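Long-range contacts in putative methyltransferase protein (Bacteroides fragilis, PDB 5BP9), which binds S-adenosyl-L-homocysteine and probably acts as an S-adenosylmethionine-dependent methyltransferase: residues M100-I105 / F161-M166; C196-S201 / L274-V279. All coordinates share one frame; numbering follows the deposited sequence.

How the contacts relate
The two contacts are seams of one seven-stranded mixed sheet, separated by the seam between strands 161-166 and 195-202, with centres about 10 Å apart. Contact 1 pairs parallel strands in the middle of the sheet; contact 2 adds the antiparallel strand that follows them across it. Across the intervening seam, probable hydrogen bonds knit the contacts together: Ile164 O lies 2.9 Å from Leu198 N, and Ile164 N lies 2.9 Å from Cys196 O. Helix 92-100 reaches both, its last residue Met100 packing against Arg276. The side chains of Leu165 and Asp200 each lie about 8 Å from the bound S-adenosyl-L-homocysteine, close to the ligand but not touching it.

Contact 1. Residues M100-I105 / F161-M166; sequences MATGTI and FDTILM
Thr104 and Asp162 meet through a reciprocal pair of hydrogen bonds, a case of a parallel strand pair whose entry is secured by polar side chains. Thr104 N gives a nearly straight bond (172°) to Asp162 OD2, 2.9 Å away, which receives it on the lone pair turned from the other carboxylate oxygen. In return Thr104 O accepts Asp162 N at 2.8 Å, where the chain turns a corner, and it takes a second donor, Thr163 N, at 3.2 Å. The hydroxyl of Thr163 donates to a lone pair of Thr102 O in the carbonyl plane (2.8 Å); chi1 of -49° sets OG1 beside its own backbone N and directs CG2 toward Ala101. One water bridges Met100 O and Thr163 OG1.

Apolar contacts complete the pairing. Ile105 and Thr163 form the parallel bridge and point the same way, while Ile105 CG2 rests on Leu165 CD1 at 3.7 Å. The Phe161 ring instead takes Thr104 CG2 obliquely at CD1 (3.8 Å).

Arg192 forms a salt bridge with Asp162 OD2, and Glu125 holds the Thr104 hydroxyl. Ile105 and Leu165 pack on Leu119 of helix 114-121, whereas Ile164 faces helix 180-190. Strand 104-108 thus lies between strands 125-130 and 161-166, the latter flanked in turn by strand 195-202.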
loop_
_atom_site.group_PDB
_atom_site.type_symbol
_atom_site.label_atom_id
_atom_site.label_comp_id
_atom_site.label_asym_id
_atom_site.label_seq_id
_atom_site.Cartn_x
_atom_site.Cartn_y
_atom_site.Cartn_z
HETATM N N MSE A 100 6.073 2.723 -15.490
HETATM C CA MSE A 100 5.202 1.819 -16.241
HETATM C C MSE A 100 3.738 2.204 -16.203
HETATM O O MSE A 100 2.962 1.718 -17.010
HETATM C CB MSE A 100 5.266 0.399 -15.647
HETATM C CG MSE A 100 6.548 -0.279 -16.014
HETATM SE SE MSE A 100 6.588 -1.887 -14.890
HETATM C CE MSE A 100 5.204 -2.828 -15.882
ATOM N N ALA A 101 3.360 3.068 -15.260
ATOM C CA ALA A 101 1.985 3.422 -15.035
ATOM C C ALA A 101 1.475 4.287 -16.171
ATOM O O ALA A 101 2.088 5.305 -16.504
ATOM C CB ALA A 101 1.838 4.153 -13.717
ATOM N N THR A 102 0.332 3.891 -16.733
ATOM C CA THR A 102 -0.262 4.617 -17.845
ATOM C C THR A 102 -1.749 4.816 -17.669
ATOM O O THR A 102 -2.407 4.162 -16.854
ATOM C CB THR A 102 -0.006 3.926 -19.216
ATOM O OG1 THR A 102 -0.703 2.674 -19.318
ATOM C CG2 THR A 102 1.469 3.695 -19.428
ATOM N N GLY A 103 -2.285 5.725 -18.475
ATOM C CA GLY A 103 -3.729 5.972 -18.489
ATOM C C GLY A 103 -4.212 6.591 -17.184
ATOM O O GLY A 103 -3.496 7.334 -16.509
ATOM N N THR A 104 -5.432 6.241 -16.815
ATOM C CA THR A 104 -6.004 6.738 -15.585
ATOM C C THR A 104 -5.529 5.828 -14.459
ATOM O O THR A 104 -5.741 4.619 -14.493
ATOM C CB THR A 104 -7.523 6.779 -15.655
ATOM O OG1 THR A 104 -7.923 7.601 -16.773
ATOM C CG2 THR A 104 -8.098 7.376 -14.375
ATOM N N ILE A 105 -4.870 6.443 -13.486
ATOM C CA ILE A 105 -4.140 5.696 -12.445
ATOM C C ILE A 105 -4.793 5.888 -11.072
ATOM O O ILE A 105 -5.143 7.017 -10.707
ATOM C CB ILE A 105 -2.671 6.147 -12.375
ATOM C CG1 ILE A 105 -2.001 5.935 -13.744
ATOM C CG2 ILE A 105 -1.895 5.404 -11.291
ATOM C CD1 ILE A 105 -0.857 6.892 -13.977
ATOM N N PHE A 161 -10.010 2.298 -13.868
ATOM C CA PHE A 161 -8.618 2.654 -14.009
ATOM C C PHE A 161 -7.903 1.756 -14.993
ATOM O O PHE A 161 -8.176 0.568 -15.085
ATOM C CB PHE A 161 -7.929 2.572 -12.641
ATOM C CG PHE A 161 -8.556 3.493 -11.620
ATOM C CD1 PHE A 161 -8.222 4.822 -11.603
ATOM C CD2 PHE A 161 -9.550 3.043 -10.757
ATOM C CE1 PHE A 161 -8.825 5.704 -10.745
ATOM C CE2 PHE A 161 -10.155 3.923 -9.862
ATOM C CZ PHE A 161 -9.783 5.260 -9.866
ATOM N N ASP A 162 -6.943 2.356 -15.696
ATOM C CA ASP A 162 -6.000 1.606 -16.524
ATOM C C ASP A 162 -4.855 0.998 -15.725
ATOM O O ASP A 162 -4.365 -0.074 -16.080
ATOM C CB ASP A 162 -5.445 2.491 -17.620
ATOM C CG ASP A 162 -6.549 3.045 -18.520
ATOM O OD1 ASP A 162 -7.170 2.222 -19.253
ATOM O OD2 ASP A 162 -6.799 4.275 -18.464
ATOM N N THR A 163 -4.434 1.685 -14.667
ATOM C CA THR A 163 -3.354 1.185 -13.789
ATOM C C THR A 163 -3.769 1.415 -12.339
ATOM O O THR A 163 -4.209 2.513 -11.983
ATOM C CB THR A 163 -2.010 1.892 -14.034
ATOM O OG1 THR A 163 -1.705 1.908 -15.430
ATOM C CG2 THR A 163 -0.873 1.163 -13.335
ATOM N N ILE A 164 -3.650 0.365 -11.538
ATOM C CA ILE A 164 -3.862 0.442 -10.090
ATOM C C ILE A 164 -2.518 0.181 -9.406
ATOM O O ILE A 164 -1.913 -0.872 -9.609
ATOM C CB ILE A 164 -4.937 -0.542 -9.623
ATOM C CG1 ILE A 164 -6.285 -0.198 -10.329
ATOM C CG2 ILE A 164 -5.061 -0.486 -8.095
ATOM C CD1 ILE A 164 -7.442 -1.116 -9.977
ATOM N N LEU A 165 -2.049 1.166 -8.633
ATOM C CA LEU A 165 -0.743 1.094 -7.965
ATOM C C LEU A 165 -0.915 0.753 -6.500
ATOM O O LEU A 165 -1.604 1.458 -5.778
ATOM C CB LEU A 165 0.005 2.427 -8.058
ATOM C CG LEU A 165 0.405 2.922 -9.432
ATOM C CD1 LEU A 165 1.069 4.283 -9.309
ATOM C CD2 LEU A 165 1.345 1.924 -10.087
HETATM N N MSE A 166 -0.279 -0.350 -6.086
HETATM C CA MSE A 166 -0.240 -0.746 -4.679
HETATM C C MSE A 166 1.197 -0.931 -4.314
HETATM O O MSE A 166 1.794 -2.007 -4.514
HETATM C CB MSE A 166 -1.066 -1.983 -4.555
HETATM C CG MSE A 166 -2.510 -1.612 -4.849
HETATM SE SE MSE A 166 -3.670 -3.176 -4.754
HETATM C CE MSE A 166 -3.886 -3.134 -2.785
HETATM O O HOH W 1 0.725 -0.063 -16.450
HETATM O O HOH W 2 -1.918 -0.156 -17.791
#

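Contact 2. Residues C196-S201 / L274-V279; sequences CILMDS and LARLTV
Strands 196-201 and 274-279 run antiparallel, the axes of these short segments 4.6 Å apart at closest approach and 149° between directions, with Ile197–Leu277 and Met199–Ala275 as hydrogen-bonded pairs. Each pair closes a ring of two nearly straight bonds, such as Leu277 N to Ile197 O at 2.8 Å and Met199 N to Ala275 O at 3.0 Å.

On one face, Ile197 CD1 meets Leu277 CB at 3.9 Å, and the selenium of Met199 approaches Leu277 CD1 at 4.3 Å; Leu251 of helix 248-257 covers this side. On the other, Leu198 and Arg276 lie side by side, with Leu198 CD2 against Arg276 CB (3.9 Å). The arginine's CG stands opposite its backbone N (chi1 -179°), which carries the aliphatic stem along Cys196, whose SG is 3.9 Å from Arg276 CD. A bend at chi3 follows, and the guanidinium group forms a salt bridge with Glu263 of strand 260-267. Asp200 turns its carboxylate away to the backbone amides of Asn169 and Gly170.

Strand 272-279, antiparallel and inserted between strands 195-202 and 260-267, gives the order 3-2-1-4-5-7-6, the hallmark of the Rossmann-like class I methyltransferase fold.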
loop_
_atom_site.group_PDB
_atom_site.type_symbol
_atom_site.label_atom_id
_atom_site.label_comp_id
_atom_site.label_asym_id
_atom_site.label_seq_id
_atom_site.Cartn_x
_atom_site.Cartn_y
_atom_site.Cartn_z
ATOM N N CYS A 196 -4.101 -2.967 -15.576
ATOM C CA CYS A 196 -3.250 -3.800 -14.731
ATOM C C CYS A 196 -3.088 -3.221 -13.341
ATOM O O CYS A 196 -3.340 -2.031 -13.106
ATOM C CB CYS A 196 -1.898 -4.057 -15.391
ATOM S SG CYS A 196 -0.724 -2.712 -15.270
ATOM N N ILE A 197 -2.690 -4.101 -12.432
ATOM C CA ILE A 197 -2.315 -3.732 -11.070
ATOM C C ILE A 197 -0.807 -3.939 -10.989
ATOM O O ILE A 197 -0.309 -5.003 -11.389
ATOM C CB ILE A 197 -2.967 -4.664 -10.050
ATOM C CG1 ILE A 197 -4.488 -4.671 -10.199
ATOM C CG2 ILE A 197 -2.581 -4.275 -8.633
ATOM C CD1 ILE A 197 -5.108 -5.998 -9.834
ATOM N N LEU A 198 -0.109 -2.948 -10.449
ATOM C CA LEU A 198 1.326 -3.049 -10.157
ATOM C C LEU A 198 1.468 -3.051 -8.641
ATOM O O LEU A 198 1.070 -2.096 -7.964
ATOM C CB LEU A 198 2.083 -1.886 -10.799
ATOM C CG LEU A 198 1.968 -1.825 -12.320
ATOM C CD1 LEU A 198 2.616 -0.538 -12.837
ATOM C CD2 LEU A 198 2.582 -3.042 -12.985
HETATM N N MSE A 199 2.016 -4.137 -8.115
HETATM C CA MSE A 199 2.080 -4.379 -6.658
HETATM C C MSE A 199 3.435 -4.885 -6.281
HETATM O O MSE A 199 3.931 -5.815 -6.899
HETATM C CB MSE A 199 1.036 -5.453 -6.282
HETATM C CG MSE A 199 1.043 -5.841 -4.783
HETATM SE SE MSE A 199 -0.097 -7.417 -4.442
HETATM C CE MSE A 199 -1.587 -6.196 -4.364
ATOM N N ASP A 200 4.019 -4.311 -5.237
ATOM C CA ASP A 200 5.250 -4.842 -4.681
ATOM C C ASP A 200 4.965 -5.553 -3.357
ATOM O O ASP A 200 4.025 -5.229 -2.639
ATOM C CB ASP A 200 6.292 -3.751 -4.495
ATOM C CG ASP A 200 5.987 -2.869 -3.311
ATOM O OD1 ASP A 200 4.874 -2.339 -3.222
ATOM O OD2 ASP A 200 6.803 -2.755 -2.407
ATOM N N SER A 201 5.779 -6.554 -3.072
ATOM C CA SER A 201 5.779 -7.194 -1.752
ATOM C C SER A 201 7.136 -7.842 -1.495
ATOM O O SER A 201 8.108 -7.583 -2.195
ATOM C CB SER A 201 4.628 -8.209 -1.651
ATOM O OG SER A 201 4.371 -8.538 -0.284
ATOM N N LEU A 274 8.410 -6.715 -7.633
ATOM C CA LEU A 274 7.293 -6.008 -8.253
ATOM C C LEU A 274 6.607 -6.976 -9.174
ATOM O O LEU A 274 7.274 -7.604 -10.016
ATOM C CB LEU A 274 7.763 -4.777 -9.008
ATOM C CG LEU A 274 6.682 -3.958 -9.749
ATOM C CD1 LEU A 274 5.748 -3.243 -8.779
ATOM C CD2 LEU A 274 7.311 -2.996 -10.736
ATOM N N ALA A 275 5.281 -7.109 -9.005
ATOM C CA ALA A 275 4.465 -7.955 -9.854
ATOM C C ALA A 275 3.403 -7.148 -10.584
ATOM O O ALA A 275 2.992 -6.071 -10.135
ATOM C CB ALA A 275 3.783 -9.042 -9.035
ATOM N N ARG A 276 2.970 -7.695 -11.714
ATOM C CA ARG A 276 1.851 -7.156 -12.503
ATOM C C ARG A 276 0.741 -8.183 -12.512
ATOM O O ARG A 276 0.974 -9.349 -12.853
ATOM C CB ARG A 276 2.291 -6.859 -13.952
ATOM C CG ARG A 276 1.173 -6.284 -14.813
ATOM C CD ARG A 276 1.706 -5.616 -16.076
ATOM N NE ARG A 276 2.461 -6.552 -16.901
ATOM C CZ ARG A 276 3.347 -6.207 -17.835
ATOM N NH1 ARG A 276 3.981 -7.161 -18.535
ATOM N NH2 ARG A 276 3.608 -4.927 -18.072
ATOM N N LEU A 277 -0.454 -7.751 -12.122
ATOM C CA LEU A 277 -1.639 -8.596 -12.092
ATOM C C LEU A 277 -2.628 -8.076 -13.154
ATOM O O LEU A 277 -2.886 -6.882 -13.255
ATOM C CB LEU A 277 -2.297 -8.584 -10.700
ATOM C CG LEU A 277 -1.367 -8.888 -9.509
ATOM C CD1 LEU A 277 -2.009 -8.528 -8.162
ATOM C CD2 LEU A 277 -0.944 -10.337 -9.490
ATOM N N THR A 278 -3.188 -8.998 -13.906
ATOM C CA THR A 278 -4.167 -8.690 -14.954
ATOM C C THR A 278 -5.282 -9.713 -14.918
ATOM O O THR A 278 -5.076 -10.852 -14.450
ATOM C CB THR A 278 -3.503 -8.749 -16.356
ATOM O OG1 THR A 278 -2.835 -10.009 -16.505
ATOM C CG2 THR A 278 -2.524 -7.642 -16.563
ATOM N N VAL A 279 -6.448 -9.328 -15.443
ATOM C CA VAL A 279 -7.578 -10.247 -15.551
ATOM C C VAL A 279 -7.187 -11.313 -16.569
ATOM O O VAL A 279 -6.668 -10.983 -17.622
ATOM C CB VAL A 279 -8.864 -9.508 -15.975
ATOM C CG1 VAL A 279 -9.989 -10.483 -16.293
ATOM C CG2 VAL A 279 -9.305 -8.554 -14.856
#